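Local coordinates for protein succinylglutamate desuccinylase (Vibrio parahaemolyticus, PDB 2BCO) that probably catalyses the zinc-dependent hydrolysis of N-succinylglutamate to succinate and glutamate, the last step of arginine degradation by the succinyltransferase pathway, at residues A[60-64]-A[110-114]; A[65-71]-A[223-229]; A[113-117]-A[200-206]; A[147-153]-A[211-216]. All coordinates share one frame; numbering follows the deposited sequence.

In the fold
Following the chain, strand 55-60 runs into the zinc loop, where 60-64 meets 110-114 (interaction 1) and closes a loop of 45 residues. Directly after it, 65-71 leads into helix 68-81 and pairs with 223-229 (interaction 2), closing a far longer loop that crosses interaction 1 and encloses interactions 3 and 4. Interaction 3 starts on Asn113 and Arg114, where interaction 1 ends, and ties 113-117 to the beginning of helix 203-211. Interaction 4 pairs strands 149-157 and 214-220 and crosses interaction 3, because 147-153 lies inside the loop that interaction 3 closes while 211-216 lies beyond it. Interactions 1 and 2 share the zinc ion; all four lie within the catalytic domain.

Interaction 1: residues A[60-64]-A[110-114]. With ZN (zinc ion), chain C.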
# COMPACT_ATOMS: atom_id res chain seq x y z
N CYS A 60 -5.35 -2.08 -4.97
CA CYS A 60 -4.23 -1.98 -5.87
C CYS A 60 -4.59 -0.95 -6.93
O CYS A 60 -5.76 -0.59 -7.07
CB CYS A 60 -3.95 -3.33 -6.53
SG CYS A 60 -5.30 -3.95 -7.51
N GLY A 61 -3.59 -0.48 -7.65
CA GLY A 61 -3.85 0.49 -8.69
C GLY A 61 -4.18 1.92 -8.29
O GLY A 61 -4.73 2.64 -9.12
N ILE A 62 -3.88 2.34 -7.06
CA ILE A 62 -4.12 3.72 -6.66
C ILE A 62 -3.38 4.56 -7.70
O ILE A 62 -3.83 5.65 -8.09
CB ILE A 62 -3.56 4.01 -5.23
CG1 ILE A 62 -4.57 3.54 -4.18
CG2 ILE A 62 -3.28 5.51 -5.04
CD1 ILE A 62 -5.94 4.20 -4.30
N HIS A 63 -2.26 4.02 -8.16
CA HIS A 63 -1.41 4.60 -9.20
C HIS A 63 -1.59 3.62 -10.36
O HIS A 63 -1.34 2.42 -10.21
CB HIS A 63 0.05 4.65 -8.73
CG HIS A 63 0.31 5.70 -7.70
ND1 HIS A 63 1.35 5.63 -6.81
CD2 HIS A 63 -0.34 6.86 -7.43
CE1 HIS A 63 1.34 6.70 -6.03
NE2 HIS A 63 0.33 7.46 -6.39
N GLY A 64 -2.05 4.13 -11.50
CA GLY A 64 -2.33 3.29 -12.66
C GLY A 64 -1.28 2.36 -13.23
O GLY A 64 -1.59 1.23 -13.59
N GLU A 110 -4.17 14.32 -11.03
CA GLU A 110 -3.38 14.47 -9.80
C GLU A 110 -3.15 13.14 -9.08
O GLU A 110 -3.96 12.22 -9.19
CB GLU A 110 -4.10 15.44 -8.87
CG GLU A 110 -3.18 16.30 -8.04
CD GLU A 110 -3.91 17.01 -6.91
OE1 GLU A 110 -5.04 17.47 -7.16
OE2 GLU A 110 -3.36 17.11 -5.80
N ASN A 111 -2.04 13.03 -8.35
CA ASN A 111 -1.69 11.82 -7.60
C ASN A 111 -2.84 11.45 -6.67
O ASN A 111 -3.11 12.15 -5.70
CB ASN A 111 -0.42 12.08 -6.77
CG ASN A 111 0.10 10.83 -6.05
OD1 ASN A 111 -0.60 9.83 -5.89
ND2 ASN A 111 1.33 10.90 -5.60
N LEU A 112 -3.50 10.34 -6.95
CA LEU A 112 -4.64 9.91 -6.15
C LEU A 112 -4.27 9.71 -4.66
O LEU A 112 -5.08 9.95 -3.77
CB LEU A 112 -5.20 8.61 -6.72
CG LEU A 112 -6.67 8.24 -6.53
CD1 LEU A 112 -6.89 6.79 -6.95
CD2 LEU A 112 -7.09 8.43 -5.10
N ASN A 113 -3.04 9.30 -4.40
CA ASN A 113 -2.64 9.02 -3.03
C ASN A 113 -2.19 10.22 -2.18
O ASN A 113 -1.45 10.05 -1.22
CB ASN A 113 -1.58 7.92 -3.02
CG ASN A 113 -1.78 6.95 -1.89
OD1 ASN A 113 -2.91 6.69 -1.47
ND2 ASN A 113 -0.69 6.39 -1.39
N ARG A 114 -2.65 11.41 -2.55
CA ARG A 114 -2.36 12.63 -1.81
C ARG A 114 -3.68 13.33 -1.51
O ARG A 114 -3.71 14.40 -0.92
CB ARG A 114 -1.48 13.56 -2.65
CG ARG A 114 0.01 13.31 -2.48
CD ARG A 114 0.83 14.02 -3.56
NE ARG A 114 2.24 13.63 -3.50
CZ ARG A 114 3.11 13.81 -4.50
NH1 ARG A 114 2.72 14.35 -5.64
NH2 ARG A 114 4.37 13.42 -4.35
ZN ZN C . 2.28 3.70 -5.79
O HOH W 1 -3.02 8.17 -9.09
O HOH W 2 4.69 4.37 -5.27
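The two loops come closest at Ile62 and Leu112, whose CA atoms are 6.2 Å apart, where 60-64 leaves strand 55-60 and the loop 110-114 bends into a short 3-10 turn. A water joins the backbones there, donating to Ile62 O and accepting from Leu112 N. His63 NE2 gives its proton to Asn111 OD1 over 2.6 Å; the oxygen lies in the ring plane, yet the imidazole N-H comes to it from above the carbonyl plane. From the opposite face of that amide, Asn113 N donates to the same OD1 at 2.9 Å, forming an Asx turn. Two bonds thus fix the amide that orients the histidine. Such a second-shell carbonyl behind a zinc-bound histidine would be expected to polarise the ring: His63 ND1 binds the zinc ion at 2.4 Å, and Glu66 and His155 complete the protein ligands of this AspA/AstE site. Beside this polar network the contact is apolar. Ile62 CG2 rests on Asn113 CB at 3.6 Å, and its other branch ends with CD1 against Leu112 CD1 at 3.8 Å, the side chains of Ile62 and Leu112 meeting nearly at right angles. Helix 125-141 packs against both Ile62 and Leu112.

Interaction 2: residues A[65-71]-A[223-229]. With ZN (zinc ion), chain C.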
# COMPACT_ATOMS: atom_id res chain seq x y z
N ASP A 65 -0.04 2.84 -13.31
CA ASP A 65 1.04 2.03 -13.87
C ASP A 65 1.66 0.95 -12.96
O ASP A 65 2.60 0.28 -13.36
CB ASP A 65 2.16 2.94 -14.41
CG ASP A 65 2.64 3.95 -13.39
OD1 ASP A 65 2.14 3.96 -12.24
OD2 ASP A 65 3.53 4.76 -13.72
N GLU A 66 1.13 0.77 -11.76
CA GLU A 66 1.69 -0.25 -10.85
C GLU A 66 0.88 -1.53 -10.94
O GLU A 66 0.10 -1.88 -10.05
CB GLU A 66 1.73 0.34 -9.43
CG GLU A 66 2.74 1.48 -9.37
CD GLU A 66 2.61 2.35 -8.14
OE1 GLU A 66 2.01 1.88 -7.15
OE2 GLU A 66 3.10 3.49 -8.17
N THR A 67 1.11 -2.26 -12.03
CA THR A 67 0.37 -3.46 -12.37
C THR A 67 0.59 -4.80 -11.68
O THR A 67 -0.36 -5.56 -11.53
CB THR A 67 0.45 -3.69 -13.90
OG1 THR A 67 1.76 -4.17 -14.25
CG2 THR A 67 0.20 -2.37 -14.66
N ALA A 68 1.82 -5.10 -11.27
CA ALA A 68 2.12 -6.38 -10.62
C ALA A 68 1.10 -6.81 -9.56
O ALA A 68 0.58 -7.93 -9.61
CB ALA A 68 3.53 -6.34 -10.01
N PRO A 69 0.78 -5.94 -8.59
CA PRO A 69 -0.20 -6.35 -7.58
C PRO A 69 -1.58 -6.62 -8.19
O PRO A 69 -2.33 -7.47 -7.70
CB PRO A 69 -0.22 -5.17 -6.61
CG PRO A 69 1.16 -4.59 -6.75
CD PRO A 69 1.37 -4.63 -8.25
N MSE A 70 -1.91 -5.88 -9.25
CA MSE A 70 -3.19 -6.05 -9.92
C MSE A 70 -3.25 -7.47 -10.48
O MSE A 70 -4.29 -8.13 -10.40
CB MSE A 70 -3.34 -5.03 -11.05
CG MSE A 70 -3.10 -3.59 -10.62
SE MSE A 70 -3.41 -2.26 -12.02
CE MSE A 70 -3.10 -3.38 -13.58
N GLU A 71 -2.13 -7.94 -11.03
CA GLU A 71 -2.05 -9.29 -11.59
C GLU A 71 -2.21 -10.32 -10.47
O GLU A 71 -2.91 -11.31 -10.65
CB GLU A 71 -0.71 -9.52 -12.31
CG GLU A 71 -0.44 -8.62 -13.51
CD GLU A 71 0.47 -9.30 -14.55
OE1 GLU A 71 1.55 -8.75 -14.88
OE2 GLU A 71 0.09 -10.39 -15.03
N VAL A 223 7.48 -0.69 -11.44
CA VAL A 223 6.40 -0.59 -12.41
C VAL A 223 6.77 -1.24 -13.74
O VAL A 223 7.91 -1.16 -14.19
CB VAL A 223 6.00 0.90 -12.68
CG1 VAL A 223 5.90 1.66 -11.37
CG2 VAL A 223 6.99 1.56 -13.60
N ALA A 224 5.80 -1.90 -14.36
CA ALA A 224 5.99 -2.55 -15.65
C ALA A 224 4.60 -2.84 -16.18
O ALA A 224 3.63 -2.85 -15.41
CB ALA A 224 6.79 -3.84 -15.50
N ARG A 225 4.49 -3.08 -17.48
CA ARG A 225 3.19 -3.36 -18.06
C ARG A 225 2.66 -4.70 -17.58
O ARG A 225 3.40 -5.54 -17.06
CB ARG A 225 3.28 -3.38 -19.59
CG ARG A 225 4.02 -2.19 -20.20
CD ARG A 225 4.04 -2.23 -21.72
NE ARG A 225 4.75 -1.09 -22.27
CZ ARG A 225 6.07 -1.04 -22.44
NH1 ARG A 225 6.84 -2.07 -22.12
NH2 ARG A 225 6.63 0.07 -22.89
N ILE A 226 1.35 -4.89 -17.74
CA ILE A 226 0.71 -6.13 -17.38
C ILE A 226 1.26 -7.25 -18.28
O ILE A 226 1.41 -7.06 -19.50
CB ILE A 226 -0.82 -6.00 -17.58
CG1 ILE A 226 -1.38 -4.99 -16.57
CG2 ILE A 226 -1.49 -7.35 -17.46
CD1 ILE A 226 -2.90 -4.76 -16.65
N GLY A 227 1.57 -8.40 -17.68
CA GLY A 227 2.11 -9.52 -18.41
C GLY A 227 3.61 -9.37 -18.63
O GLY A 227 4.25 -10.21 -19.27
N GLU A 228 4.17 -8.28 -18.11
CA GLU A 228 5.59 -8.02 -18.26
C GLU A 228 6.27 -7.74 -16.92
O GLU A 228 7.33 -7.12 -16.88
CB GLU A 228 5.79 -6.84 -19.24
CG GLU A 228 5.29 -7.12 -20.66
CD GLU A 228 5.47 -5.94 -21.63
OE1 GLU A 228 6.23 -4.99 -21.33
OE2 GLU A 228 4.85 -5.98 -22.71
N ASN A 229 5.67 -8.21 -15.83
CA ASN A 229 6.23 -8.00 -14.50
C ASN A 229 7.13 -9.15 -14.05
O ASN A 229 7.04 -10.27 -14.56
CB ASN A 229 5.11 -7.82 -13.46
CG ASN A 229 4.48 -6.44 -13.52
OD1 ASN A 229 5.15 -5.43 -13.33
ND2 ASN A 229 3.18 -6.40 -13.78
ZN ZN C . 2.28 3.70 -5.79
O HOH W 3 4.24 -3.29 -12.15
O HOH W 2 4.69 4.37 -5.27
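Thr67 meets the 223-229 loop through both a hydroxyl and a hydrocarbon face. Its OG1, placed between the backbone N and the carbonyl carbon (chi1 74°), donates to Ala224 O at 2.6 Å and accepts from Asn229 ND2 at 2.7 Å, the acceptor lying in the amide plane. The other proton of ND2 goes to Glu71 OE1 at 3.1 Å, along the anti lone pair of the carboxylate. Gly227 N reaches that same oxygen at 2.8 Å, but from above the carboxylate plane, so one glutamate oxygen joins Gly227, inside the type II turn from Arg225 to Glu228, to Asn229 just after it. Under this polar layer the packing is close: Ile226 CG1 lies 3.5 Å from Thr67 CB, while its terminal CD1 touches selenomethionine Met70 CE at 3.4 Å, the two side chains crossing near a right angle. Leu11 and Leu15 of helix 10-15 add to the packing around Ile226. The outer rim is looser and faces solvent; there Arg225 NH1 and Glu228 OE1 form a salt bridge within the turn. At the end toward the zinc ion, Val223 packs its CG1 on Glu66 CG, at 3.7 Å. Beyond that carbon the extended Glu66 chain reaches the zinc ion, binding it through both carboxylate oxygens, with OE1 also accepting from Cys156 N. This is the glutamate of the His-Glu-His zinc site found in the M14-like zinc hydrolases.

Interaction 3: residues A[113-117]-A[200-206]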
# COMPACT_ATOMS: atom_id res chain seq x y z
N ASN A 113 -3.04 9.30 -4.40
CA ASN A 113 -2.64 9.02 -3.03
C ASN A 113 -2.19 10.22 -2.18
O ASN A 113 -1.45 10.05 -1.22
CB ASN A 113 -1.58 7.92 -3.02
CG ASN A 113 -1.78 6.95 -1.89
OD1 ASN A 113 -2.91 6.69 -1.47
ND2 ASN A 113 -0.69 6.39 -1.39
N ARG A 114 -2.65 11.41 -2.55
CA ARG A 114 -2.36 12.63 -1.81
C ARG A 114 -3.68 13.33 -1.51
O ARG A 114 -3.71 14.40 -0.92
CB ARG A 114 -1.48 13.56 -2.65
CG ARG A 114 0.01 13.31 -2.48
CD ARG A 114 0.83 14.02 -3.56
NE ARG A 114 2.24 13.63 -3.50
CZ ARG A 114 3.11 13.81 -4.50
NH1 ARG A 114 2.72 14.35 -5.64
NH2 ARG A 114 4.37 13.42 -4.35
N LEU A 115 -4.78 12.69 -1.90
CA LEU A 115 -6.11 13.27 -1.76
C LEU A 115 -7.02 12.76 -0.66
O LEU A 115 -8.21 13.02 -0.69
CB LEU A 115 -6.84 13.13 -3.09
CG LEU A 115 -6.05 13.64 -4.30
CD1 LEU A 115 -6.84 13.41 -5.58
CD2 LEU A 115 -5.76 15.13 -4.11
N PHE A 116 -6.47 12.05 0.32
CA PHE A 116 -7.30 11.53 1.40
C PHE A 116 -7.27 12.34 2.69
O PHE A 116 -8.00 12.03 3.62
CB PHE A 116 -6.92 10.07 1.70
CG PHE A 116 -7.30 9.12 0.61
CD1 PHE A 116 -8.61 8.68 0.47
CD2 PHE A 116 -6.35 8.72 -0.33
CE1 PHE A 116 -8.98 7.84 -0.58
CE2 PHE A 116 -6.70 7.88 -1.39
CZ PHE A 116 -8.02 7.44 -1.52
N ASP A 117 -6.42 13.37 2.77
CA ASP A 117 -6.37 14.20 3.98
C ASP A 117 -7.42 15.31 3.98
O ASP A 117 -8.10 15.55 2.99
CB ASP A 117 -4.97 14.79 4.19
CG ASP A 117 -4.54 15.75 3.09
OD1 ASP A 117 -3.45 16.34 3.23
OD2 ASP A 117 -5.28 15.91 2.09
N SER A 200 -0.35 11.45 7.14
CA SER A 200 -0.22 11.61 5.69
C SER A 200 -1.52 11.91 4.96
O SER A 200 -2.48 12.42 5.54
CB SER A 200 0.44 10.35 5.12
OG SER A 200 0.96 10.58 3.83
N SER A 201 -1.56 11.60 3.67
CA SER A 201 -2.74 11.84 2.85
C SER A 201 -3.01 10.64 1.96
O SER A 201 -3.78 10.74 1.00
CB SER A 201 -2.50 13.06 1.96
OG SER A 201 -1.43 12.79 1.06
N THR A 202 -2.39 9.51 2.28
CA THR A 202 -2.56 8.30 1.48
C THR A 202 -3.81 7.52 1.84
O THR A 202 -4.45 7.77 2.86
CB THR A 202 -1.36 7.36 1.60
OG1 THR A 202 -1.25 6.89 2.96
CG2 THR A 202 -0.07 8.09 1.18
N PHE A 203 -4.14 6.56 0.99
CA PHE A 203 -5.30 5.72 1.17
C PHE A 203 -5.12 4.85 2.42
O PHE A 203 -6.06 4.63 3.18
CB PHE A 203 -5.48 4.87 -0.09
CG PHE A 203 -6.76 4.09 -0.14
CD1 PHE A 203 -7.93 4.58 0.45
CD2 PHE A 203 -6.82 2.89 -0.84
CE1 PHE A 203 -9.13 3.89 0.33
CE2 PHE A 203 -8.02 2.20 -0.98
CZ PHE A 203 -9.17 2.70 -0.38
N SER A 204 -3.90 4.35 2.61
CA SER A 204 -3.55 3.52 3.75
C SER A 204 -3.68 4.31 5.05
O SER A 204 -4.26 3.84 6.03
CB SER A 204 -2.10 3.02 3.59
OG SER A 204 -1.69 2.28 4.72
N TRP A 205 -3.13 5.52 5.06
CA TRP A 205 -3.20 6.38 6.23
C TRP A 205 -4.66 6.68 6.59
O TRP A 205 -5.02 6.71 7.76
CB TRP A 205 -2.46 7.71 5.99
CG TRP A 205 -2.83 8.79 7.00
CD1 TRP A 205 -2.27 8.98 8.23
CD2 TRP A 205 -3.89 9.76 6.88
NE1 TRP A 205 -2.92 10.01 8.88
CE2 TRP A 205 -3.91 10.50 8.09
CE3 TRP A 205 -4.81 10.07 5.88
CZ2 TRP A 205 -4.84 11.53 8.31
CZ3 TRP A 205 -5.73 11.10 6.11
CH2 TRP A 205 -5.73 11.82 7.32
N TYR A 206 -5.50 6.89 5.58
CA TYR A 206 -6.91 7.19 5.82
C TYR A 206 -7.63 6.08 6.61
O TYR A 206 -8.45 6.37 7.48
CB TYR A 206 -7.64 7.42 4.50
CG TYR A 206 -9.09 7.78 4.67
CD1 TYR A 206 -9.47 9.10 4.90
CD2 TYR A 206 -10.09 6.81 4.61
CE1 TYR A 206 -10.82 9.45 5.05
CE2 TYR A 206 -11.44 7.14 4.77
CZ TYR A 206 -11.79 8.47 4.98
OH TYR A 206 -13.12 8.82 5.11
O HOH W 4 -1.59 4.28 0.42
O HOH W 5 1.16 10.94 0.17
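Asn113 OD1 accepts from Phe203 N at 2.8 Å, with an N-H...O angle of 157° and the donor tilted from the carbonyl plane. The other end of this amide is also occupied: ND2 donates to a water that in turn accepts from Ser204 N, so both polar atoms of the side chain serve the first turn of helix 203-211. Thr202 precedes that turn as N-cap, its OG1 accepting from Trp205 N at 3.1 Å. The rotamer that directs OG1 to this capping bond, between backbone N and carbonyl carbon (chi1 64°), leaves CG2 against Asn113. The loop and helix start are therefore joined by a capped helix N terminus, in which backbone N-H groups are met by a side chain from each segment. Next to it, Phe116 N donates to Ser201 O, an oxygen that also lies at the edge of the Phe116 ring. Over one face of that ring come Phe203 CA, 3.8 Å from its centroid in a CH-pi contact, and Phe203 CD1. The two phenyl planes are near parallel, 23° apart, but slid so far that they hardly overlap. Tyr206 completes the aromatic cluster, its CB 3.9 Å from Phe116 CB and its ring set obliquely, while Leu133 of helix 125-141 also packs on Phe116. Farther along, Trp205 presents its edge to Phe116 O, 3.5 Å from CZ3, and Asp117 turns its OD2 to His121.

Interaction 4: residues A[147-153]-A[211-216]; sequences KTRWHLD and YSAQAL
One face of the Trp150 indole carries the amide of Gln214, with OE1 3.7 Å above the plane toward the rim and the two planes 43° apart; Thr148 O and Leu152 CD1 lie at the indole edge. The glutamine is held over the ring at both ends, since OE1 accepts from Ser178 and NE2 donates to Arg149 O at 3.1 Å. That carbonyl has a second donor, Gln214 N, which reaches it at 2.9 Å from the opposite face of its plane, so one residue grips the oxygen with backbone and side chain alike. Arg149 itself runs extended from CG to NE (chi2 166°), which carries NH1 to Tyr211 O at 2.9 Å with the acceptor in the guanidinium plane; NH2 binds Thr144 O. Further on, the strands exchange a regular ladder: His151 N to Gln214 O, Leu216 N to His151 O, and Asp153 N to Leu216 O. Trp150, Leu152, Gln214 and Leu216 share one face, where helix 179-188 packs on Trp150 and Leu216. On the other, His151 CB lies 3.9 Å from Ala215 CB, and the imidazole bonds to Ser207 and Ser59. Asp153 OD1 is hydrogen-bonded to NE2 of His155, a ligand of the zinc ion. Segments 149-153 and 214-216 run parallel, 4° apart, as neighbouring strands in the central sheet of the zinc-carboxypeptidase-like catalytic domain.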
# COMPACT_ATOMS: atom_id res chain seq x y z
N LYS A 147 -10.44 -4.39 15.90
CA LYS A 147 -9.35 -5.36 15.93
C LYS A 147 -9.31 -6.29 14.73
O LYS A 147 -8.27 -6.88 14.43
CB LYS A 147 -9.39 -6.18 17.22
CG LYS A 147 -10.70 -6.89 17.50
CD LYS A 147 -10.65 -7.61 18.85
CE LYS A 147 -12.00 -8.19 19.22
NZ LYS A 147 -12.54 -9.02 18.12
N THR A 148 -10.43 -6.42 14.04
CA THR A 148 -10.52 -7.28 12.87
C THR A 148 -10.13 -6.56 11.57
O THR A 148 -9.91 -7.19 10.55
CB THR A 148 -11.97 -7.79 12.68
OG1 THR A 148 -12.78 -6.73 12.14
CG2 THR A 148 -12.55 -8.24 14.02
N ARG A 149 -10.02 -5.24 11.62
CA ARG A 149 -9.72 -4.46 10.42
C ARG A 149 -8.29 -4.43 9.87
O ARG A 149 -7.32 -4.16 10.59
CB ARG A 149 -10.22 -3.04 10.63
CG ARG A 149 -11.69 -2.96 10.96
CD ARG A 149 -12.06 -1.59 11.47
NE ARG A 149 -13.41 -1.53 12.01
CZ ARG A 149 -13.87 -0.51 12.72
NH1 ARG A 149 -13.07 0.52 12.98
NH2 ARG A 149 -15.12 -0.51 13.18
N TRP A 150 -8.20 -4.68 8.56
CA TRP A 150 -6.93 -4.68 7.84
C TRP A 150 -7.07 -3.93 6.52
O TRP A 150 -8.11 -3.98 5.88
CB TRP A 150 -6.48 -6.10 7.49
CG TRP A 150 -6.06 -6.97 8.63
CD1 TRP A 150 -6.84 -7.42 9.65
CD2 TRP A 150 -4.76 -7.54 8.83
NE1 TRP A 150 -6.11 -8.26 10.46
CE2 TRP A 150 -4.84 -8.37 9.98
CE3 TRP A 150 -3.55 -7.48 8.13
CZ2 TRP A 150 -3.74 -9.09 10.46
CZ3 TRP A 150 -2.45 -8.20 8.61
CH2 TRP A 150 -2.56 -9.01 9.76
N HIS A 151 -6.01 -3.24 6.13
CA HIS A 151 -6.01 -2.54 4.86
C HIS A 151 -4.61 -2.62 4.27
O HIS A 151 -3.67 -2.01 4.78
CB HIS A 151 -6.42 -1.07 4.99
CG HIS A 151 -6.54 -0.37 3.67
ND1 HIS A 151 -6.97 0.93 3.54
CD2 HIS A 151 -6.29 -0.81 2.41
CE1 HIS A 151 -6.98 1.27 2.26
NE2 HIS A 151 -6.57 0.24 1.55
N LEU A 152 -4.50 -3.39 3.20
CA LEU A 152 -3.23 -3.56 2.51
C LEU A 152 -3.36 -2.88 1.15
O LEU A 152 -4.06 -3.36 0.26
CB LEU A 152 -2.93 -5.05 2.35
CG LEU A 152 -2.37 -5.86 3.52
CD1 LEU A 152 -2.99 -5.45 4.83
CD2 LEU A 152 -2.64 -7.32 3.27
N ASP A 153 -2.69 -1.74 1.01
CA ASP A 153 -2.70 -0.98 -0.24
C ASP A 153 -1.44 -1.35 -1.03
O ASP A 153 -0.33 -1.00 -0.64
CB ASP A 153 -2.68 0.53 0.05
CG ASP A 153 -2.91 1.34 -1.20
OD1 ASP A 153 -2.58 2.55 -1.22
OD2 ASP A 153 -3.43 0.77 -2.18
N TYR A 211 -10.25 4.47 10.91
CA TYR A 211 -10.91 3.21 11.26
C TYR A 211 -10.01 2.26 12.04
O TYR A 211 -10.37 1.11 12.26
CB TYR A 211 -11.44 2.54 9.99
CG TYR A 211 -12.51 3.36 9.32
CD1 TYR A 211 -13.83 3.30 9.75
CD2 TYR A 211 -12.21 4.23 8.27
CE1 TYR A 211 -14.83 4.09 9.17
CE2 TYR A 211 -13.20 5.03 7.68
CZ TYR A 211 -14.51 4.96 8.13
OH TYR A 211 -15.49 5.73 7.55
N SER A 212 -8.87 2.77 12.48
CA SER A 212 -7.92 1.98 13.26
C SER A 212 -7.54 0.67 12.58
O SER A 212 -7.34 -0.34 13.25
CB SER A 212 -8.50 1.67 14.64
OG SER A 212 -8.87 2.87 15.31
N ALA A 213 -7.45 0.68 11.26
CA ALA A 213 -7.11 -0.54 10.54
C ALA A 213 -5.61 -0.80 10.58
O ALA A 213 -4.81 0.13 10.62
CB ALA A 213 -7.59 -0.44 9.08
N GLN A 214 -5.23 -2.08 10.58
CA GLN A 214 -3.82 -2.47 10.57
C GLN A 214 -3.51 -2.24 9.10
O GLN A 214 -3.76 -3.09 8.24
CB GLN A 214 -3.71 -3.93 11.01
CG GLN A 214 -4.18 -4.10 12.46
CD GLN A 214 -4.55 -5.53 12.85
OE1 GLN A 214 -3.69 -6.33 13.20
NE2 GLN A 214 -5.84 -5.85 12.78
N ALA A 215 -2.99 -1.05 8.81
CA ALA A 215 -2.76 -0.65 7.43
C ALA A 215 -1.33 -0.44 6.98
O ALA A 215 -0.46 -0.03 7.75
CB ALA A 215 -3.57 0.60 7.15
N LEU A 216 -1.10 -0.71 5.70
CA LEU A 216 0.22 -0.52 5.13
C LEU A 216 0.10 -0.12 3.69
O LEU A 216 -0.88 -0.43 3.01
CB LEU A 216 1.04 -1.81 5.17
CG LEU A 216 1.36 -2.58 6.44
CD1 LEU A 216 1.82 -3.99 6.05
CD2 LEU A 216 2.43 -1.85 7.25